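Local coordinates for protein potential RNA-dependent RNA polymerase (Human picobirnavirus, PDB 5I62) that catalyses RNA-directed RNA synthesis from ribonucleoside triphosphates and probably serves both transcription and replication of the viral double-stranded RNA genome, at residues A[97-102]-A[315-320]; A[300-305]-A[328-333]; A[439-444]-A[480-485]; A[471-474]-A[478-481]. All blocks are in the same frame, centred on the assembly; numbering follows the deposited sequence.

From the N terminus, 97-102 is the first segment, and contact 1 brings this loop after helix 89-97 onto 315-320, the loop that leads toward helix 327-345. Before that closure is reached, the chain passes 300-305, which contact 2 ties to helix 327-345 itself, so contacts 1 and 2 cross. They also touch, with His318 meeting Tyr302 and Ile304, and together they join an N-terminal loop to the polymerase core. Far away, with contact 2 and contact 3 centres about 38 Å apart, contact 3 fastens helix 441-451 to 480-485. Contact 4 closes a short loop, 471-474 to 478-481, within the same interval and shares Pro480 and Gly481 with contact 3.

Contact 1 of 4, residues A[97-102]-A[315-320]; sequences DSISKD and YGIHGM
Ile99 lays its two branches along the backbone of 317-319: CG2 takes Gly319, and the CG1 arm takes His318 and Ile317. The CG2 methyl lies 3.4 Å from Gly319 N and hardly farther from Gly319 CA, while CD1 comes to 3.7 Å from His318 CA. The same CD1 is 3.8 Å from Ile317 CG1, with the Ile317 CD1 methyl close beside it. Both isoleucines hold CG1 between the backbone N and the carbonyl carbon (chi1 59° for Ile99); in Ile99 this turns the CG1 arm toward Ile317 and His318 and places CG2, beside the backbone N, over Gly319. Gly319, having no side chain, lets that methyl come right down onto the main chain. Ile317, more open to solvent, closes the outer margin. The CB of His318 points away from the Ile99 loop, and its imidazole is pinned from both ends: ND1 donates to Gly319 O at 2.7 Å, nearly in the ring plane and close to straight at 162°, and NE2 bonds to Ile304 O. Tyr96 meets the same ring edge to face. The contact packs the loop after helix 89-97 on the loop between strand 312-314 and helix 327-345, inside the polymerase fold. Across the segments it is purely van der Waals, while the backbones of His318 and Gly319 bond to Tyr302 and Tyr95. Since both imidazole nitrogens face carbonyl oxygens, a doubly protonated, cationic His318 would be consistent with the geometry.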
# COMPACT_ATOMS: atom_id res chain seq x y z
N ASP A 97 -5.20 17.29 -11.10
CA ASP A 97 -4.30 18.17 -11.82
C ASP A 97 -3.00 17.47 -12.24
O ASP A 97 -2.38 17.89 -13.21
CB ASP A 97 -3.99 19.39 -10.96
CG ASP A 97 -5.23 20.25 -10.71
OD1 ASP A 97 -6.18 20.20 -11.54
OD2 ASP A 97 -5.29 20.95 -9.68
N SER A 98 -2.60 16.41 -11.55
CA SER A 98 -1.30 15.81 -11.84
C SER A 98 -1.29 14.93 -13.09
O SER A 98 -0.22 14.49 -13.50
CB SER A 98 -0.80 14.99 -10.65
OG SER A 98 -0.69 15.79 -9.48
N ILE A 99 -2.45 14.62 -13.67
CA ILE A 99 -2.47 13.72 -14.82
C ILE A 99 -2.31 14.44 -16.14
O ILE A 99 -2.37 13.80 -17.20
CB ILE A 99 -3.75 12.87 -14.88
CG1 ILE A 99 -4.98 13.80 -14.95
CG2 ILE A 99 -3.79 11.93 -13.67
CD1 ILE A 99 -6.25 13.10 -15.22
N SER A 100 -2.15 15.76 -16.13
CA SER A 100 -2.04 16.51 -17.38
C SER A 100 -0.63 17.06 -17.62
O SER A 100 -0.45 17.93 -18.46
CB SER A 100 -3.09 17.61 -17.41
OG SER A 100 -2.85 18.57 -16.40
N LYS A 101 0.37 16.55 -16.89
CA LYS A 101 1.75 16.88 -17.19
C LYS A 101 2.13 16.31 -18.56
O LYS A 101 1.48 15.40 -19.08
CB LYS A 101 2.67 16.35 -16.10
CG LYS A 101 2.44 17.07 -14.78
CD LYS A 101 3.37 16.63 -13.64
CE LYS A 101 3.02 17.45 -12.37
NZ LYS A 101 3.88 17.21 -11.18
N ASP A 102 3.18 16.89 -19.17
CA ASP A 102 3.68 16.38 -20.44
C ASP A 102 3.96 14.88 -20.31
O ASP A 102 4.59 14.44 -19.35
CB ASP A 102 4.97 17.11 -20.84
CG ASP A 102 4.78 18.61 -20.99
OD1 ASP A 102 3.66 19.06 -21.33
OD2 ASP A 102 5.75 19.36 -20.76
N TYR A 315 -16.26 15.88 -10.01
CA TYR A 315 -16.32 15.04 -11.21
C TYR A 315 -15.08 15.25 -12.08
O TYR A 315 -14.32 16.19 -11.87
CB TYR A 315 -17.59 15.32 -12.03
CG TYR A 315 -18.88 15.16 -11.24
CD1 TYR A 315 -19.35 16.18 -10.42
CD2 TYR A 315 -19.60 13.98 -11.30
CE1 TYR A 315 -20.55 16.02 -9.69
CE2 TYR A 315 -20.78 13.81 -10.57
CZ TYR A 315 -21.25 14.83 -9.77
OH TYR A 315 -22.41 14.64 -9.05
N GLY A 316 -14.90 14.37 -13.05
CA GLY A 316 -13.83 14.48 -14.02
C GLY A 316 -12.80 13.36 -13.88
O GLY A 316 -12.74 12.64 -12.88
N ILE A 317 -11.97 13.20 -14.93
CA ILE A 317 -10.95 12.16 -14.86
C ILE A 317 -9.84 12.57 -13.89
O ILE A 317 -9.64 13.75 -13.59
CB ILE A 317 -10.37 11.84 -16.26
CG1 ILE A 317 -9.67 13.05 -16.87
CG2 ILE A 317 -11.46 11.29 -17.17
CD1 ILE A 317 -8.81 12.70 -18.10
N HIS A 318 -9.14 11.57 -13.36
CA HIS A 318 -8.14 11.82 -12.34
C HIS A 318 -7.14 10.66 -12.35
O HIS A 318 -7.25 9.73 -13.16
CB HIS A 318 -8.80 12.01 -10.96
CG HIS A 318 -9.78 10.93 -10.61
ND1 HIS A 318 -9.40 9.64 -10.28
CD2 HIS A 318 -11.13 10.94 -10.54
CE1 HIS A 318 -10.47 8.91 -10.02
NE2 HIS A 318 -11.53 9.68 -10.17
N GLY A 319 -6.15 10.74 -11.47
CA GLY A 319 -5.19 9.67 -11.35
C GLY A 319 -5.81 8.45 -10.69
O GLY A 319 -7.02 8.35 -10.49
N MET A 320 -4.95 7.50 -10.33
CA MET A 320 -5.41 6.28 -9.69
C MET A 320 -6.18 6.60 -8.42
O MET A 320 -5.64 7.20 -7.49
CB MET A 320 -4.24 5.37 -9.36
CG MET A 320 -4.63 4.20 -8.49
SD MET A 320 -5.73 3.07 -9.36
CE MET A 320 -4.51 2.24 -10.42

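Contact 2 of 4, residues A[300-305]-A[328-333]; sequences IKYAIP and NADETL
Lys301 and Tyr302, neighbours in sequence, both converge on one oxygen of Asp330, in helix 327-345. Tyr302 OH donates to Asp330 OD2 at 2.6 Å, using the anti lone pair, with ring and carboxylate only 23° from coplanar. Lys301 NZ reaches the same oxygen on its syn side, 3.0 Å from Asp330 OD2 and 29° out of the carboxylate plane, forming a salt bridge. The end of the lysine is hooked: bends at chi3 (84°) and chi4 swing NZ onto the acid, while its CG sits over the centre of the Tyr302 ring, 3.4 Å above the plane. All the close packing is gathered at this point. Away from it the two segments hardly meet, the nearest alpha carbons, Lys301 CA and Asp330 CA, being 10.3 Å apart, and other parts of the fold fill in: Met320 against Lys301 and Tyr302, and Leu281 of helix 271-284 against Asp330. Tyr218 completes the cluster by bonding both Asp330 OD1 and Lys301 NZ, and the ammonium also bonds Phe298 O. The segments lie in the catalytic region, and the glycine-rich approach to this helix matches motif B of viral polymerases. With Lys301, Tyr302 and Asp330 buried, the two donors on OD2 and the third on OD1 should stabilise the carboxylate as an anion, and the lysine probably balances its charge.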
# COMPACT_ATOMS: atom_id res chain seq x y z
N ILE A 300 -13.19 3.02 -14.58
CA ILE A 300 -13.91 3.71 -13.50
C ILE A 300 -12.96 4.24 -12.44
O ILE A 300 -13.15 5.33 -11.90
CB ILE A 300 -14.98 2.78 -12.89
CG1 ILE A 300 -16.09 2.52 -13.90
CG2 ILE A 300 -15.53 3.33 -11.57
CD1 ILE A 300 -16.99 1.38 -13.50
N LYS A 301 -11.91 3.47 -12.12
CA LYS A 301 -11.01 3.91 -11.05
C LYS A 301 -10.28 5.20 -11.41
O LYS A 301 -9.76 5.86 -10.51
CB LYS A 301 -10.02 2.79 -10.72
CG LYS A 301 -9.01 2.51 -11.88
CD LYS A 301 -8.03 1.38 -11.55
CE LYS A 301 -8.61 0.00 -11.86
NZ LYS A 301 -8.65 -0.29 -13.32
N TYR A 302 -10.24 5.56 -12.70
CA TYR A 302 -9.60 6.78 -13.17
C TYR A 302 -10.58 7.92 -13.45
O TYR A 302 -10.16 9.00 -13.88
CB TYR A 302 -8.78 6.49 -14.44
CG TYR A 302 -7.78 5.37 -14.22
CD1 TYR A 302 -6.71 5.54 -13.36
CD2 TYR A 302 -7.93 4.13 -14.86
CE1 TYR A 302 -5.80 4.52 -13.13
CE2 TYR A 302 -7.01 3.10 -14.63
CZ TYR A 302 -5.95 3.31 -13.76
OH TYR A 302 -5.01 2.33 -13.51
N ALA A 303 -11.88 7.69 -13.24
CA ALA A 303 -12.88 8.70 -13.56
C ALA A 303 -14.02 8.81 -12.55
O ALA A 303 -14.89 9.67 -12.72
CB ALA A 303 -13.48 8.44 -14.95
N ILE A 304 -14.05 7.97 -11.52
CA ILE A 304 -15.22 7.92 -10.62
C ILE A 304 -15.36 9.24 -9.88
O ILE A 304 -14.34 9.85 -9.51
CB ILE A 304 -15.09 6.74 -9.63
CG1 ILE A 304 -16.41 6.49 -8.86
CG2 ILE A 304 -13.91 6.95 -8.66
CD1 ILE A 304 -16.40 5.20 -8.07
N PRO A 305 -16.58 9.78 -9.70
CA PRO A 305 -16.73 11.01 -8.93
C PRO A 305 -16.25 10.80 -7.50
O PRO A 305 -16.14 9.67 -7.02
CB PRO A 305 -18.24 11.30 -8.99
CG PRO A 305 -18.71 10.57 -10.25
CD PRO A 305 -17.87 9.33 -10.28
N ASN A 328 -3.11 -1.58 -6.85
CA ASN A 328 -1.77 -2.12 -6.88
C ASN A 328 -1.49 -2.83 -8.20
O ASN A 328 -0.38 -2.74 -8.73
CB ASN A 328 -1.57 -3.05 -5.69
CG ASN A 328 -0.13 -3.40 -5.47
OD1 ASN A 328 0.35 -4.41 -5.98
ND2 ASN A 328 0.59 -2.53 -4.75
N ALA A 329 -2.49 -3.53 -8.75
CA ALA A 329 -2.26 -4.33 -9.95
C ALA A 329 -1.89 -3.46 -11.14
O ALA A 329 -0.87 -3.69 -11.80
CB ALA A 329 -3.49 -5.18 -10.26
N ASP A 330 -2.73 -2.46 -11.45
CA ASP A 330 -2.47 -1.60 -12.61
C ASP A 330 -1.10 -0.95 -12.51
O ASP A 330 -0.35 -0.89 -13.49
CB ASP A 330 -3.54 -0.50 -12.73
CG ASP A 330 -4.87 -1.00 -13.29
OD1 ASP A 330 -5.08 -2.22 -13.38
OD2 ASP A 330 -5.71 -0.13 -13.64
N GLU A 331 -0.78 -0.43 -11.33
CA GLU A 331 0.46 0.29 -11.13
C GLU A 331 1.66 -0.63 -11.24
O GLU A 331 2.67 -0.27 -11.85
CB GLU A 331 0.44 0.97 -9.76
CG GLU A 331 -0.54 2.12 -9.71
CD GLU A 331 -0.41 2.91 -8.43
OE1 GLU A 331 0.24 2.42 -7.48
OE2 GLU A 331 -0.98 4.02 -8.39
N THR A 332 1.57 -1.83 -10.65
CA THR A 332 2.70 -2.76 -10.66
C THR A 332 3.00 -3.25 -12.08
O THR A 332 4.16 -3.36 -12.48
CB THR A 332 2.40 -3.94 -9.73
OG1 THR A 332 2.23 -3.45 -8.40
CG2 THR A 332 3.53 -4.96 -9.75
N LEU A 333 1.95 -3.56 -12.84
CA LEU A 333 2.12 -3.98 -14.22
C LEU A 333 2.81 -2.89 -15.04
O LEU A 333 3.75 -3.16 -15.80
CB LEU A 333 0.76 -4.31 -14.83
CG LEU A 333 0.03 -5.57 -14.37
CD1 LEU A 333 -1.34 -5.59 -15.05
CD2 LEU A 333 0.83 -6.81 -14.72

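Contact 3 of 4, residues A[439-444]-A[480-485]; sequences GEKMVT and PGFLDN
Phe482 lays its ring against the first turn of helix 441-451, meeting Lys441 at its CD1-CE1 side and Thr444 at its CE2-CZ side. On the first side, Lys441 CG lies 4.0 Å from Phe482 CD1 and about equally far from CE1, with the next methylene, CD, following along the ring. On the second, the methyl Thr444 CG2 approaches Phe482 CE2 to 3.7 Å. Both approaches are oblique to the ring, and in each pair the side chains run past one another in opposite senses. Phe482 extends with CG anti to its backbone N (chi1 179°), which carries the ring out of the loop and over to the helix. Thr444 divides its roles: with OG1 beside the backbone N (chi1 -58°), CG2 lies anti to that N and faces the ring, whereas OG1 has a weak hydrogen bond with Thr473 OG1. Leu445 and Leu448, farther along the helix, also pack on the phenyl group, so the ring sits between the loop and helix 441-451. Lys441 runs extended past the ring until NZ pairs with Glu489, in helix 486-491 and outside both segments. Between 439-444 and 480-485 themselves, dispersion alone does the holding, the lysine contributing methylenes rather than charge.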
# COMPACT_ATOMS: atom_id res chain seq x y z
N GLY A 439 -10.49 -3.81 24.83
CA GLY A 439 -9.62 -4.76 25.48
C GLY A 439 -8.15 -4.52 25.15
O GLY A 439 -7.79 -3.86 24.17
N GLU A 440 -7.28 -5.08 26.01
CA GLU A 440 -5.84 -4.92 25.84
C GLU A 440 -5.22 -5.98 24.94
O GLU A 440 -4.09 -5.78 24.47
CB GLU A 440 -5.12 -4.93 27.19
CG GLU A 440 -5.67 -3.91 28.17
CD GLU A 440 -5.19 -4.15 29.59
OE1 GLU A 440 -4.14 -4.81 29.78
OE2 GLU A 440 -5.88 -3.70 30.53
N LYS A 441 -5.91 -7.10 24.70
CA LYS A 441 -5.38 -8.09 23.78
C LYS A 441 -5.12 -7.48 22.40
O LYS A 441 -4.12 -7.80 21.76
CB LYS A 441 -6.33 -9.27 23.66
CG LYS A 441 -6.24 -10.25 24.82
CD LYS A 441 -7.14 -11.45 24.62
CE LYS A 441 -7.33 -12.20 25.92
NZ LYS A 441 -8.33 -13.30 25.76
N MET A 442 -6.01 -6.59 21.95
CA MET A 442 -5.82 -6.01 20.62
C MET A 442 -4.62 -5.07 20.58
O MET A 442 -3.94 -4.98 19.56
CB MET A 442 -7.11 -5.33 20.16
CG MET A 442 -8.20 -6.35 19.80
SD MET A 442 -9.76 -5.71 19.16
CE MET A 442 -9.38 -5.54 17.41
N VAL A 443 -4.35 -4.38 21.69
CA VAL A 443 -3.12 -3.60 21.78
C VAL A 443 -1.90 -4.49 21.58
O VAL A 443 -1.01 -4.20 20.77
CB VAL A 443 -3.04 -2.85 23.13
CG1 VAL A 443 -1.73 -2.09 23.23
CG2 VAL A 443 -4.21 -1.89 23.29
N THR A 444 -1.86 -5.61 22.31
CA THR A 444 -0.74 -6.53 22.24
C THR A 444 -0.60 -7.15 20.85
O THR A 444 0.51 -7.35 20.36
CB THR A 444 -0.88 -7.63 23.29
OG1 THR A 444 -0.96 -7.04 24.59
CG2 THR A 444 0.31 -8.58 23.24
N PRO A 480 -2.60 -14.55 30.56
CA PRO A 480 -2.70 -16.02 30.68
C PRO A 480 -3.35 -16.65 29.46
O PRO A 480 -4.40 -16.21 28.98
CB PRO A 480 -3.54 -16.21 31.94
CG PRO A 480 -3.32 -14.96 32.75
CD PRO A 480 -3.19 -13.85 31.71
N GLY A 481 -2.70 -17.70 28.93
CA GLY A 481 -3.17 -18.40 27.75
C GLY A 481 -2.92 -17.71 26.43
O GLY A 481 -3.04 -18.36 25.38
N PHE A 482 -2.56 -16.43 26.44
CA PHE A 482 -2.59 -15.63 25.21
C PHE A 482 -1.66 -16.21 24.14
O PHE A 482 -2.09 -16.50 23.02
CB PHE A 482 -2.21 -14.19 25.52
CG PHE A 482 -2.19 -13.30 24.33
CD1 PHE A 482 -3.37 -12.88 23.75
CD2 PHE A 482 -0.99 -12.88 23.78
CE1 PHE A 482 -3.36 -12.05 22.64
CE2 PHE A 482 -0.97 -12.04 22.68
CZ PHE A 482 -2.16 -11.63 22.11
N LEU A 483 -0.38 -16.39 24.47
CA LEU A 483 0.58 -16.87 23.48
C LEU A 483 0.23 -18.28 23.01
O LEU A 483 0.39 -18.60 21.82
CB LEU A 483 1.99 -16.83 24.06
CG LEU A 483 2.61 -15.43 24.20
CD1 LEU A 483 4.01 -15.52 24.76
CD2 LEU A 483 2.61 -14.71 22.85
N ASP A 484 -0.27 -19.12 23.91
CA ASP A 484 -0.63 -20.49 23.57
C ASP A 484 -1.85 -20.59 22.67
O ASP A 484 -2.07 -21.64 22.06
CB ASP A 484 -0.88 -21.30 24.84
CG ASP A 484 0.41 -21.74 25.52
OD1 ASP A 484 1.45 -21.77 24.83
OD2 ASP A 484 0.38 -22.03 26.74
N ASN A 485 -2.67 -19.54 22.60
CA ASN A 485 -3.89 -19.56 21.79
C ASN A 485 -3.90 -18.42 20.78
O ASN A 485 -4.96 -17.89 20.44
CB ASN A 485 -5.13 -19.50 22.68
CG ASN A 485 -5.04 -20.40 23.91
OD1 ASN A 485 -5.09 -19.94 25.05
ND2 ASN A 485 -4.89 -21.71 23.68

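Contact 4 of 4, residues A[471-474]-A[478-481]; sequences DKTR and GIPG
Gly478 N donates to Thr473 O at 2.9 Å, the one hydrogen bond between the two segments. The bond is moderately bent, 151° at the hydrogen, and its donor lies above the carbonyl plane, 39° out of it. Since donor and acceptor are five residues apart, this bond closes a small loop at the protein surface. Beside it, Thr473 and Ile479 make the apolar half of the contact: Thr473 CB rests 3.8 Å from Ile479 CG1, and the Ile479 CD1 methyl passes close to Thr473 OG1, the two side chains lying obliquely across one another. Ile479 continues onto Lys441 and Thr444, which seats this short loop on helix 441-451. Arg474 stays more loosely at the outside, its guanidinium NH1 4.2 Å from Gly478 N with no bond formed. Thr473 is also bonded to Asp471. It holds OG1 between its backbone N and carbonyl carbon (chi1 84°), a rotation that aims the hydroxyl back at the acid, and donates to Asp471 OD2 at 3.0 Å from above the carboxylate plane. The same oxygen accepts Leu475 N, while Asp471 OD1 takes a weak bond from Thr473 N. The carboxylate thereby binds three groups of the chain that folds round it. In the backbone, Arg474 N donates to Asp471 O at 2.9 Å. With the aspartate at the first position weakly bonded to the N-H two residues on, the arrangement resembles an Asx turn combined with a type I beta turn, Asp471 to Arg474, in the loop connecting helices 460-469 and 486-491.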
# COMPACT_ATOMS: atom_id res chain seq x y z
N ASP A 471 6.11 -2.79 28.14
CA ASP A 471 4.73 -3.24 28.10
C ASP A 471 4.35 -3.86 29.44
O ASP A 471 5.00 -4.81 29.90
CB ASP A 471 4.49 -4.22 26.95
CG ASP A 471 3.02 -4.59 26.80
OD1 ASP A 471 2.18 -3.95 27.46
OD2 ASP A 471 2.71 -5.52 26.03
N LYS A 472 3.31 -3.31 30.07
CA LYS A 472 2.78 -3.86 31.31
C LYS A 472 2.54 -5.37 31.19
O LYS A 472 2.97 -6.15 32.06
CB LYS A 472 1.49 -3.13 31.68
CG LYS A 472 0.83 -3.55 33.00
CD LYS A 472 1.86 -3.93 34.06
CE LYS A 472 1.19 -4.53 35.30
NZ LYS A 472 0.35 -5.74 34.98
N THR A 473 1.87 -5.78 30.12
CA THR A 473 1.56 -7.18 29.84
C THR A 473 2.72 -7.93 29.18
O THR A 473 2.53 -9.09 28.82
CB THR A 473 0.33 -7.29 28.93
OG1 THR A 473 0.74 -7.15 27.56
CG2 THR A 473 -0.67 -6.23 29.26
N ARG A 474 3.87 -7.29 28.99
CA ARG A 474 5.07 -7.93 28.47
C ARG A 474 4.82 -8.67 27.16
O ARG A 474 5.24 -9.81 26.96
CB ARG A 474 5.68 -8.86 29.52
CG ARG A 474 6.15 -8.13 30.76
CD ARG A 474 6.15 -9.02 31.98
NE ARG A 474 7.18 -10.05 31.87
CZ ARG A 474 6.97 -11.35 32.01
NH1 ARG A 474 5.76 -11.81 32.29
NH2 ARG A 474 7.99 -12.19 31.89
N GLY A 478 2.33 -11.71 29.93
CA GLY A 478 1.52 -11.44 31.09
C GLY A 478 0.04 -11.64 30.90
O GLY A 478 -0.75 -11.23 31.76
N ILE A 479 -0.38 -12.23 29.79
CA ILE A 479 -1.79 -12.48 29.51
C ILE A 479 -2.00 -13.99 29.51
O ILE A 479 -1.60 -14.68 28.56
CB ILE A 479 -2.23 -11.85 28.18
CG1 ILE A 479 -1.83 -10.37 28.13
CG2 ILE A 479 -3.74 -12.01 27.97
CD1 ILE A 479 -2.35 -9.61 26.89
N PRO A 480 -2.60 -14.55 30.56
CA PRO A 480 -2.70 -16.02 30.68
C PRO A 480 -3.35 -16.65 29.46
O PRO A 480 -4.40 -16.21 28.98
CB PRO A 480 -3.54 -16.21 31.94
CG PRO A 480 -3.32 -14.96 32.75
CD PRO A 480 -3.19 -13.85 31.71
N GLY A 481 -2.70 -17.70 28.93
CA GLY A 481 -3.17 -18.40 27.75
C GLY A 481 -2.92 -17.71 26.43
O GLY A 481 -3.04 -18.36 25.38